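Local coordinates for Molybdate/tungstate binding protein (Sporomusa ovata, PDB 1FR3) that binds molybdate and tungstate oxyanions as a six-chain assembly and probably serves molybdate homeostasis by storing or buffering the ion, at residues A[4-9]-A[58-63]; A[9-14]-A[27-32]; A[20-25]-A[35-40]. All coordinates share one frame; numbering follows the deposited sequence.

Contact 1 (A[4-9]-A[58-63]); sequences SGRNKL and VKATEM. With WO4 (tungstate(VI)ion), chain M.
Val-58 O is gripped twice by Asn-7: the backbone N of Asn-7 reaches it at 3.1 Å, lying in the carbonyl plane, and Asn-7 ND2 also comes to 3.1 Å of Val-58 O but from above that plane. With the return bond from Val-58 N to Asn-7 O, 2.9 Å, this makes an antiparallel hydrogen-bonded pair whose carbonyl also fixes a side-chain amide. The torsions explain the second grip: CG lies beside the backbone N (chi1 -59°), which brings ND2 to the carbonyl that N already uses. Met-63, arriving from the opposite direction, sets its methyl CE 3.5 Å from Asn-7 CG, while Asn-7 OD1 accepts from Val-35 N of the second subunit. With an alanine here, that Val-35 N would probably lose its acceptor, Val-58 O its second donor, and a gap would open beside the Met-63 methyl.

Just beyond the pair, both segments turn backbone N-H groups to one tungstate. One oxygen, O4, bridges them, receiving Arg-6 N at 2.8 Å and Ala-60 N at 2.8 Å, the latter almost straight (173°). Ser-4 OG donates to O2 at 2.6 Å. Lys-59 runs extended to its last bond and turns there (chi4 -68°), which carries NZ to 2.8 Å from O3. The Arg-6 side chain curls back instead, NE bonding Ser-4 O and NH2 forming a salt bridge with Asp-45 of the third subunit, so its direct bond to the anion comes from the backbone. Ser-42 and Thr-39 of the third subunit complete the shell. Main-chain N-H groups, hydroxyls and one lysine thus surround an oxyanion at a subunit boundary, the kind of site that the Mop assembly builds from TOBE domains.

Contact 2 (A[9-14]-A[27-32]); sequences LEATVK and MDYKGT
This is an antiparallel strand pairing within the hairpin of strands 7-18 and 22-29, at the end where the second strand runs into its next turn. Thr-12 and Asp-28 form the hydrogen-bonded pair, with Asp-28 N 2.8 Å from Thr-12 O; Val-13 and Met-27 follow as a non-hydrogen-bonded pair. On the buried side, Leu-9 crosses Tyr-29 at about a right angle and lays CB over the ring face in a CH-pi contact, 4.0 Å from the centroid. Lys-30 CG covers the opposite face, and Glu-10 O meets the ring at its edge, 3.1 Å from Tyr-29 CD1. A water joins Tyr-29 OH to Glu-10 N, while Thr-32 of the second subunit also bonds that hydroxyl.

Asp-28, its CG anti to the backbone N (chi1 178°), directs OD1 at Gly-31 N, 3.3 Å away, an Asx motif that leads into the type I' turn from Tyr-29 to Thr-32. Lys-14 crosses Asp-28 at a slant, CD near its CB, but its NZ meets OD2 only through a second water and makes its salt bridge with Glu-33. The opposite charges of Lys-14 and Asp-28 therefore probably attract across solvent, whereas the Tyr-29 ring is held by apolar cover and its hydroxyl by hydrogen bonds.

Contact 3 (A[20-25]-A[35-40]); sequences TVMAKI and VAAITI. With WO4 (tungstate(VI)ion), chain R; WO4 (tungstate(VI)ion), chain N.
Strands 22-25 and 35-39 run antiparallel at 148°, their axes approaching to 4.5 Å, with Ala-23/Ile-38 and Ile-25/Ala-36 as hydrogen-bonded pairs and Lys-24/Ala-37 and Met-22/Thr-39 as non-hydrogen-bonded ones. The shortest of the bonds joins Ala-23 N to Ile-38 O, 2.7 Å. On the face of the isoleucines, Ile-25 and Ile-38 cross at about a right angle, CG1 of Ile-25 being 3.7 Å from CD1 of Ile-38; CG1 of Ile-38 sits between its backbone N and carbonyl carbon (chi1 66°), which puts CD1 there. Leu-48 packs on both, and Val-43 of helix 40-46 also covers Ile-25. On the other face, Lys-24 CG rests 3.7 Å from Val-35 CG1, and its NZ forms a salt bridge with Asp-41 of the fifth subunit.

The hairpin belongs to the TOBE domain, of the OB clan, and its end contributes to two oxyanion sites, each shared with other subunits. Thr-39 is the N-cap of the helix that begins at Ile-40, and both its backbone N, at 2.9 Å, and its OG1, at 2.8 Å, donate to O1 of one tungstate. Ser-42 and residues of the third subunit hold the same ion. Met-22 N donates to O1 of another tungstate at 2.8 Å, with Val-21 N a longer second donor, and Val-21 and Met-22 of the fourth and fifth subunits bind this ion too. The Met-22 chain bends at chi2 and chi3, bringing CE to 3.4 Å from Ile-38 O. Val-21 O accepts from Ile-40 N, and Ile-40 CG2 packs against Ala-23 CB.

In the fold
All three contacts reach one antiparallel sheet: contact 1 joins the start of strand 7-18 to the end of 53-58 and the loop after it, contact 2 pairs 7-18 with 22-29, and contact 3 pairs 22-29 with 32-39. Contacts 1 and 3 are buried and each meets tungstate, with main-chain N-H groups among the donors; contact 2 is only partly buried and adds apolar cover, a turn and waters to its strand bonds. Leu-9 is common to contacts 1 and 2, while contacts 2 and 3 touch where Met-27 CE packs 3.8 Å from Ala-36 CB. Between chains, the Ser-4, Arg-6, Lys-59 and Ala-60 side of one subunit meets the Thr-39 side of another round a single anion.

Contact 1 (A[4-9]-A[58-63])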
loop_
_atom_site.group_PDB
_atom_site.type_symbol
_atom_site.label_atom_id
_atom_site.label_comp_id
_atom_site.label_asym_id
_atom_site.label_seq_id
_atom_site.Cartn_x
_atom_site.Cartn_y
_atom_site.Cartn_z
ATOM N N SER A 4 -12.490 -8.608 -0.327
ATOM C CA SER A 4 -12.756 -7.227 -0.741
ATOM C C SER A 4 -11.827 -6.762 -1.851
ATOM O O SER A 4 -12.234 -5.977 -2.711
ATOM C CB SER A 4 -12.720 -6.270 0.444
ATOM O OG SER A 4 -11.422 -6.037 0.958
ATOM N N GLY A 5 -10.561 -7.174 -1.812
ATOM C CA GLY A 5 -9.610 -6.730 -2.847
ATOM C C GLY A 5 -10.276 -6.969 -4.207
ATOM O O GLY A 5 -10.515 -8.125 -4.571
ATOM N N ARG A 6 -10.527 -5.912 -4.968
ATOM C CA ARG A 6 -11.288 -6.052 -6.194
ATOM C C ARG A 6 -10.576 -6.624 -7.401
ATOM O O ARG A 6 -11.273 -7.128 -8.292
ATOM C CB ARG A 6 -11.870 -4.684 -6.590
ATOM C CG ARG A 6 -12.871 -4.114 -5.600
ATOM C CD ARG A 6 -14.209 -4.837 -5.661
ATOM N NE ARG A 6 -14.226 -6.039 -4.829
ATOM C CZ ARG A 6 -15.181 -6.958 -4.842
ATOM N NH1 ARG A 6 -16.221 -6.839 -5.666
ATOM N NH2 ARG A 6 -15.114 -8.014 -4.045
ATOM N N ASN A 7 -9.245 -6.571 -7.448
ATOM C CA ASN A 7 -8.601 -7.049 -8.676
ATOM C C ASN A 7 -8.084 -8.461 -8.552
ATOM O O ASN A 7 -7.154 -8.686 -7.773
ATOM C CB ASN A 7 -7.474 -6.065 -9.039
ATOM C CG ASN A 7 -8.081 -4.681 -9.227
ATOM O OD1 ASN A 7 -8.732 -4.451 -10.250
ATOM N ND2 ASN A 7 -7.902 -3.801 -8.258
ATOM N N LYS A 8 -8.637 -9.383 -9.325
ATOM C CA LYS A 8 -8.209 -10.763 -9.358
ATOM C C LYS A 8 -7.742 -11.103 -10.781
ATOM O O LYS A 8 -8.519 -10.912 -11.726
ATOM C CB LYS A 8 -9.319 -11.747 -8.980
ATOM C CG LYS A 8 -9.675 -11.841 -7.515
ATOM C CD LYS A 8 -10.676 -10.793 -7.057
ATOM C CE LYS A 8 -11.316 -11.227 -5.742
ATOM N NZ LYS A 8 -12.278 -10.207 -5.237
ATOM N N LEU A 9 -6.510 -11.577 -10.911
ATOM C CA LEU A 9 -5.996 -11.970 -12.221
ATOM C C LEU A 9 -5.568 -13.438 -12.167
ATOM O O LEU A 9 -4.652 -13.768 -11.406
ATOM C CB LEU A 9 -4.831 -11.093 -12.662
ATOM C CG LEU A 9 -5.071 -9.578 -12.680
ATOM C CD1 LEU A 9 -3.744 -8.852 -12.848
ATOM C CD2 LEU A 9 -6.017 -9.193 -13.810
ATOM N N VAL A 58 -5.014 -7.590 -6.092
ATOM C CA VAL A 58 -4.624 -6.216 -5.795
ATOM C C VAL A 58 -5.793 -5.410 -5.226
ATOM O O VAL A 58 -6.873 -5.410 -5.823
ATOM C CB VAL A 58 -4.094 -5.500 -7.049
ATOM C CG1 VAL A 58 -3.621 -4.099 -6.699
ATOM C CG2 VAL A 58 -2.950 -6.284 -7.688
ATOM N N LYS A 59 -5.564 -4.705 -4.124
ATOM C CA LYS A 59 -6.629 -3.869 -3.551
ATOM C C LYS A 59 -6.886 -2.669 -4.439
ATOM O O LYS A 59 -5.962 -2.090 -5.017
ATOM C CB LYS A 59 -6.201 -3.435 -2.147
ATOM C CG LYS A 59 -7.353 -2.956 -1.274
ATOM C CD LYS A 59 -6.858 -2.603 0.128
ATOM C CE LYS A 59 -8.026 -2.183 1.019
ATOM N NZ LYS A 59 -8.599 -0.885 0.548
ATOM N N ALA A 60 -8.156 -2.276 -4.618
ATOM C CA ALA A 60 -8.520 -1.166 -5.474
ATOM C C ALA A 60 -7.792 0.134 -5.150
ATOM O O ALA A 60 -7.417 0.883 -6.051
ATOM C CB ALA A 60 -10.027 -0.886 -5.433
ATOM N N THR A 61 -7.560 0.375 -3.861
ATOM C CA THR A 61 -6.909 1.606 -3.433
ATOM C C THR A 61 -5.408 1.591 -3.688
ATOM O O THR A 61 -4.758 2.620 -3.486
ATOM C CB THR A 61 -7.155 1.860 -1.933
ATOM O OG1 THR A 61 -6.743 0.698 -1.205
ATOM C CG2 THR A 61 -8.630 2.136 -1.665
ATOM N N GLU A 62 -4.876 0.465 -4.151
ATOM C CA GLU A 62 -3.436 0.384 -4.413
ATOM C C GLU A 62 -3.137 0.334 -5.900
ATOM O O GLU A 62 -2.023 0.003 -6.301
ATOM C CB GLU A 62 -2.861 -0.855 -3.707
ATOM C CG GLU A 62 -3.041 -0.748 -2.201
ATOM C CD GLU A 62 -2.409 -1.854 -1.393
ATOM O OE1 GLU A 62 -1.897 -2.830 -1.972
ATOM O OE2 GLU A 62 -2.447 -1.712 -0.153
ATOM N N MET A 63 -4.126 0.661 -6.726
ATOM C CA MET A 63 -3.950 0.643 -8.176
ATOM C C MET A 63 -4.011 2.055 -8.738
ATOM O O MET A 63 -5.032 2.738 -8.591
ATOM C CB MET A 63 -5.026 -0.236 -8.818
ATOM C CG MET A 63 -4.953 -0.340 -10.331
ATOM S SD MET A 63 -6.195 -1.436 -11.040
ATOM C CE MET A 63 -5.402 -3.022 -10.762
HETATM W W WO4 M . -11.022 -3.003 -1.895
HETATM O O1 WO4 M . -12.800 -2.899 -2.041
HETATM O O2 WO4 M . -10.593 -4.107 -0.597
HETATM O O3 WO4 M . -10.404 -1.425 -1.573
HETATM O O4 WO4 M . -10.349 -3.574 -3.421
#

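Contact 2 (A[9-14]-A[27-32])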
loop_
_atom_site.group_PDB
_atom_site.type_symbol
_atom_site.label_atom_id
_atom_site.label_comp_id
_atom_site.label_asym_id
_atom_site.label_seq_id
_atom_site.Cartn_x
_atom_site.Cartn_y
_atom_site.Cartn_z
ATOM N N LEU A 9 -6.510 -11.577 -10.911
ATOM C CA LEU A 9 -5.996 -11.970 -12.221
ATOM C C LEU A 9 -5.568 -13.438 -12.167
ATOM O O LEU A 9 -4.652 -13.768 -11.406
ATOM C CB LEU A 9 -4.831 -11.093 -12.662
ATOM C CG LEU A 9 -5.071 -9.578 -12.680
ATOM C CD1 LEU A 9 -3.744 -8.852 -12.848
ATOM C CD2 LEU A 9 -6.017 -9.193 -13.810
ATOM N N GLU A 10 -6.221 -14.298 -12.936
ATOM C CA GLU A 10 -5.866 -15.716 -12.951
ATOM C C GLU A 10 -4.607 -15.913 -13.790
ATOM O O GLU A 10 -4.652 -15.801 -15.016
ATOM C CB GLU A 10 -7.029 -16.564 -13.469
ATOM C CG GLU A 10 -8.262 -16.438 -12.576
ATOM C CD GLU A 10 -9.412 -17.309 -13.031
ATOM O OE1 GLU A 10 -9.302 -17.976 -14.083
ATOM O OE2 GLU A 10 -10.450 -17.340 -12.340
ATOM N N ALA A 11 -3.492 -16.173 -13.122
ATOM C CA ALA A 11 -2.199 -16.259 -13.785
ATOM C C ALA A 11 -1.450 -17.557 -13.542
ATOM O O ALA A 11 -1.933 -18.458 -12.855
ATOM C CB ALA A 11 -1.356 -15.090 -13.261
ATOM N N THR A 12 -0.273 -17.652 -14.158
ATOM C CA THR A 12 0.556 -18.847 -14.007
ATOM C C THR A 12 1.951 -18.440 -13.546
ATOM O O THR A 12 2.518 -17.474 -14.061
ATOM C CB THR A 12 0.645 -19.652 -15.318
ATOM O OG1 THR A 12 -0.664 -20.093 -15.709
ATOM C CG2 THR A 12 1.521 -20.885 -15.168
ATOM N N VAL A 13 2.476 -19.136 -12.536
ATOM C CA VAL A 13 3.833 -18.830 -12.068
ATOM C C VAL A 13 4.870 -19.272 -13.102
ATOM O O VAL A 13 4.846 -20.427 -13.533
ATOM C CB VAL A 13 4.152 -19.513 -10.726
ATOM C CG1 VAL A 13 5.557 -19.190 -10.242
ATOM C CG2 VAL A 13 3.132 -19.109 -9.665
ATOM N N LYS A 14 5.778 -18.378 -13.457
ATOM C CA LYS A 14 6.855 -18.689 -14.392
ATOM C C LYS A 14 8.152 -18.979 -13.634
ATOM O O LYS A 14 8.812 -19.996 -13.871
ATOM C CB LYS A 14 7.108 -17.549 -15.378
ATOM C CG LYS A 14 5.958 -17.222 -16.312
ATOM C CD LYS A 14 6.397 -16.390 -17.504
ATOM C CE LYS A 14 6.823 -14.987 -17.105
ATOM N NZ LYS A 14 7.173 -14.163 -18.305
ATOM N N MET A 27 4.982 -13.974 -12.915
ATOM C CA MET A 27 3.837 -14.689 -13.456
ATOM C C MET A 27 3.500 -14.242 -14.868
ATOM O O MET A 27 3.900 -13.166 -15.317
ATOM C CB MET A 27 2.624 -14.405 -12.552
ATOM C CG MET A 27 2.772 -14.971 -11.147
ATOM S SD MET A 27 1.545 -14.295 -10.000
ATOM C CE MET A 27 2.252 -12.683 -9.670
ATOM N N ASP A 28 2.752 -15.086 -15.564
ATOM C CA ASP A 28 2.237 -14.732 -16.878
ATOM C C ASP A 28 0.718 -14.568 -16.761
ATOM O O ASP A 28 0.057 -15.429 -16.183
ATOM C CB ASP A 28 2.523 -15.788 -17.951
ATOM C CG ASP A 28 1.920 -15.366 -19.285
ATOM O OD1 ASP A 28 0.870 -15.925 -19.655
ATOM O OD2 ASP A 28 2.492 -14.478 -19.947
ATOM N N TYR A 29 0.226 -13.459 -17.288
ATOM C CA TYR A 29 -1.209 -13.229 -17.333
ATOM C C TYR A 29 -1.598 -12.943 -18.790
ATOM O O TYR A 29 -1.420 -11.818 -19.254
ATOM C CB TYR A 29 -1.666 -12.066 -16.445
ATOM C CG TYR A 29 -3.183 -11.945 -16.515
ATOM C CD1 TYR A 29 -3.978 -12.946 -15.971
ATOM C CD2 TYR A 29 -3.783 -10.866 -17.129
ATOM C CE1 TYR A 29 -5.359 -12.859 -16.032
ATOM C CE2 TYR A 29 -5.165 -10.773 -17.200
ATOM C CZ TYR A 29 -5.933 -11.772 -16.649
ATOM O OH TYR A 29 -7.309 -11.688 -16.713
ATOM N N LYS A 30 -2.108 -13.964 -19.478
ATOM C CA LYS A 30 -2.537 -13.792 -20.863
ATOM C C LYS A 30 -1.474 -13.116 -21.714
ATOM O O LYS A 30 -1.790 -12.321 -22.606
ATOM C CB LYS A 30 -3.857 -13.004 -20.900
ATOM C CG LYS A 30 -4.986 -13.645 -20.110
ATOM C CD LYS A 30 -6.273 -12.828 -20.168
ATOM C CE LYS A 30 -7.386 -13.557 -19.425
ATOM N NZ LYS A 30 -8.587 -12.691 -19.250
ATOM N N GLY A 31 -0.205 -13.435 -21.475
ATOM C CA GLY A 31 0.882 -12.858 -22.242
ATOM C C GLY A 31 1.588 -11.693 -21.580
ATOM O O GLY A 31 2.641 -11.262 -22.073
ATOM N N THR A 32 1.036 -11.139 -20.508
ATOM C CA THR A 32 1.678 -10.022 -19.820
ATOM C C THR A 32 2.444 -10.565 -18.614
ATOM O O THR A 32 1.922 -11.430 -17.915
ATOM C CB THR A 32 0.667 -8.978 -19.323
ATOM O OG1 THR A 32 0.031 -8.314 -20.428
ATOM C CG2 THR A 32 1.340 -7.893 -18.489
HETATM O O HOH W 1 -8.399 -13.291 -14.828
HETATM O O HOH W 2 4.763 -13.210 -19.412
#

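Contact 3 (A[20-25]-A[35-40])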
loop_
_atom_site.group_PDB
_atom_site.type_symbol
_atom_site.label_atom_id
_atom_site.label_comp_id
_atom_site.label_asym_id
_atom_site.label_seq_id
_atom_site.Cartn_x
_atom_site.Cartn_y
_atom_site.Cartn_z
ATOM N N THR A 20 16.326 -13.492 1.442
ATOM C CA THR A 20 16.311 -13.894 2.849
ATOM C C THR A 20 14.947 -13.648 3.484
ATOM O O THR A 20 14.502 -14.402 4.353
ATOM C CB THR A 20 17.393 -13.138 3.645
ATOM O OG1 THR A 20 18.665 -13.413 3.038
ATOM C CG2 THR A 20 17.430 -13.585 5.097
ATOM N N VAL A 21 14.293 -12.577 3.041
ATOM C CA VAL A 21 12.991 -12.208 3.600
ATOM C C VAL A 21 11.888 -12.193 2.552
ATOM O O VAL A 21 10.802 -12.728 2.781
ATOM C CB VAL A 21 13.100 -10.818 4.255
ATOM C CG1 VAL A 21 11.741 -10.267 4.657
ATOM C CG2 VAL A 21 14.034 -10.912 5.458
ATOM N N MET A 22 12.193 -11.619 1.398
ATOM C CA MET A 22 11.244 -11.498 0.307
ATOM C C MET A 22 11.493 -12.479 -0.829
ATOM O O MET A 22 12.586 -13.008 -1.010
ATOM C CB MET A 22 11.288 -10.065 -0.251
ATOM C CG MET A 22 10.985 -8.995 0.786
ATOM S SD MET A 22 9.358 -9.104 1.537
ATOM C CE MET A 22 8.294 -8.735 0.141
ATOM N N ALA A 23 10.460 -12.680 -1.640
ATOM C CA ALA A 23 10.543 -13.542 -2.812
ATOM C C ALA A 23 9.894 -12.834 -4.000
ATOM O O ALA A 23 8.870 -12.168 -3.827
ATOM C CB ALA A 23 9.842 -14.868 -2.568
ATOM N N LYS A 24 10.517 -12.938 -5.160
ATOM C CA LYS A 24 9.958 -12.368 -6.383
ATOM C C LYS A 24 9.172 -13.465 -7.088
ATOM O O LYS A 24 9.731 -14.517 -7.395
ATOM C CB LYS A 24 11.064 -11.843 -7.304
ATOM C CG LYS A 24 10.541 -11.379 -8.657
ATOM C CD LYS A 24 11.615 -10.842 -9.574
ATOM C CE LYS A 24 12.663 -11.863 -9.965
ATOM N NZ LYS A 24 13.541 -11.363 -11.071
ATOM N N ILE A 25 7.888 -13.230 -7.354
ATOM C CA ILE A 25 7.058 -14.212 -8.039
ATOM C C ILE A 25 6.756 -13.641 -9.430
ATOM O O ILE A 25 6.084 -12.615 -9.518
ATOM C CB ILE A 25 5.730 -14.497 -7.321
ATOM C CG1 ILE A 25 5.912 -14.707 -5.819
ATOM C CG2 ILE A 25 5.028 -15.705 -7.935
ATOM C CD1 ILE A 25 6.846 -15.802 -5.389
ATOM N N VAL A 35 4.729 -9.197 -11.711
ATOM C CA VAL A 35 5.755 -9.420 -10.699
ATOM C C VAL A 35 5.177 -9.070 -9.324
ATOM O O VAL A 35 4.745 -7.938 -9.109
ATOM C CB VAL A 35 7.040 -8.615 -10.933
ATOM C CG1 VAL A 35 8.066 -8.869 -9.831
ATOM C CG2 VAL A 35 7.637 -8.973 -12.291
ATOM N N ALA A 36 5.156 -10.066 -8.444
ATOM C CA ALA A 36 4.698 -9.847 -7.077
ATOM C C ALA A 36 5.892 -10.025 -6.130
ATOM O O ALA A 36 6.722 -10.916 -6.342
ATOM C CB ALA A 36 3.588 -10.821 -6.701
ATOM N N ALA A 37 5.983 -9.181 -5.122
ATOM C CA ALA A 37 7.018 -9.310 -4.091
ATOM C C ALA A 37 6.300 -9.666 -2.786
ATOM O O ALA A 37 5.576 -8.831 -2.240
ATOM C CB ALA A 37 7.850 -8.060 -3.967
ATOM N N ILE A 38 6.471 -10.906 -2.356
ATOM C CA ILE A 38 5.819 -11.411 -1.148
ATOM C C ILE A 38 6.852 -12.005 -0.199
ATOM O O ILE A 38 8.031 -12.070 -0.551
ATOM C CB ILE A 38 4.747 -12.459 -1.490
ATOM C CG1 ILE A 38 5.365 -13.727 -2.090
ATOM C CG2 ILE A 38 3.720 -11.858 -2.453
ATOM C CD1 ILE A 38 4.370 -14.808 -2.447
ATOM N N THR A 39 6.437 -12.435 0.995
ATOM C CA THR A 39 7.440 -13.018 1.899
ATOM C C THR A 39 7.783 -14.451 1.508
ATOM O O THR A 39 6.982 -15.171 0.918
ATOM C CB THR A 39 6.963 -12.991 3.362
ATOM O OG1 THR A 39 5.812 -13.836 3.467
ATOM C CG2 THR A 39 6.612 -11.573 3.788
ATOM N N ILE A 40 8.995 -14.875 1.881
ATOM C CA ILE A 40 9.402 -16.258 1.620
ATOM C C ILE A 40 8.496 -17.202 2.413
ATOM O O ILE A 40 8.223 -18.325 1.991
ATOM C CB ILE A 40 10.885 -16.497 1.912
ATOM C CG1 ILE A 40 11.254 -16.207 3.369
ATOM C CG2 ILE A 40 11.738 -15.631 0.988
ATOM C CD1 ILE A 40 12.611 -16.778 3.744
HETATM W W WO4 R . 2.793 -11.147 1.875
HETATM O O1 WO4 R . 3.713 -12.640 1.991
HETATM O O2 WO4 R . 1.587 -11.241 0.580
HETATM O O3 WO4 R . 3.906 -9.862 1.501
HETATM O O4 WO4 R . 1.938 -10.820 3.376
HETATM W W WO4 N . 15.979 -9.318 0.619
HETATM O O1 WO4 N . 14.494 -10.143 1.048
HETATM O O2 WO4 N . 15.955 -8.842 -1.075
HETATM O O3 WO4 N . 16.168 -7.929 1.666
HETATM O O4 WO4 N . 17.337 -10.424 0.854
#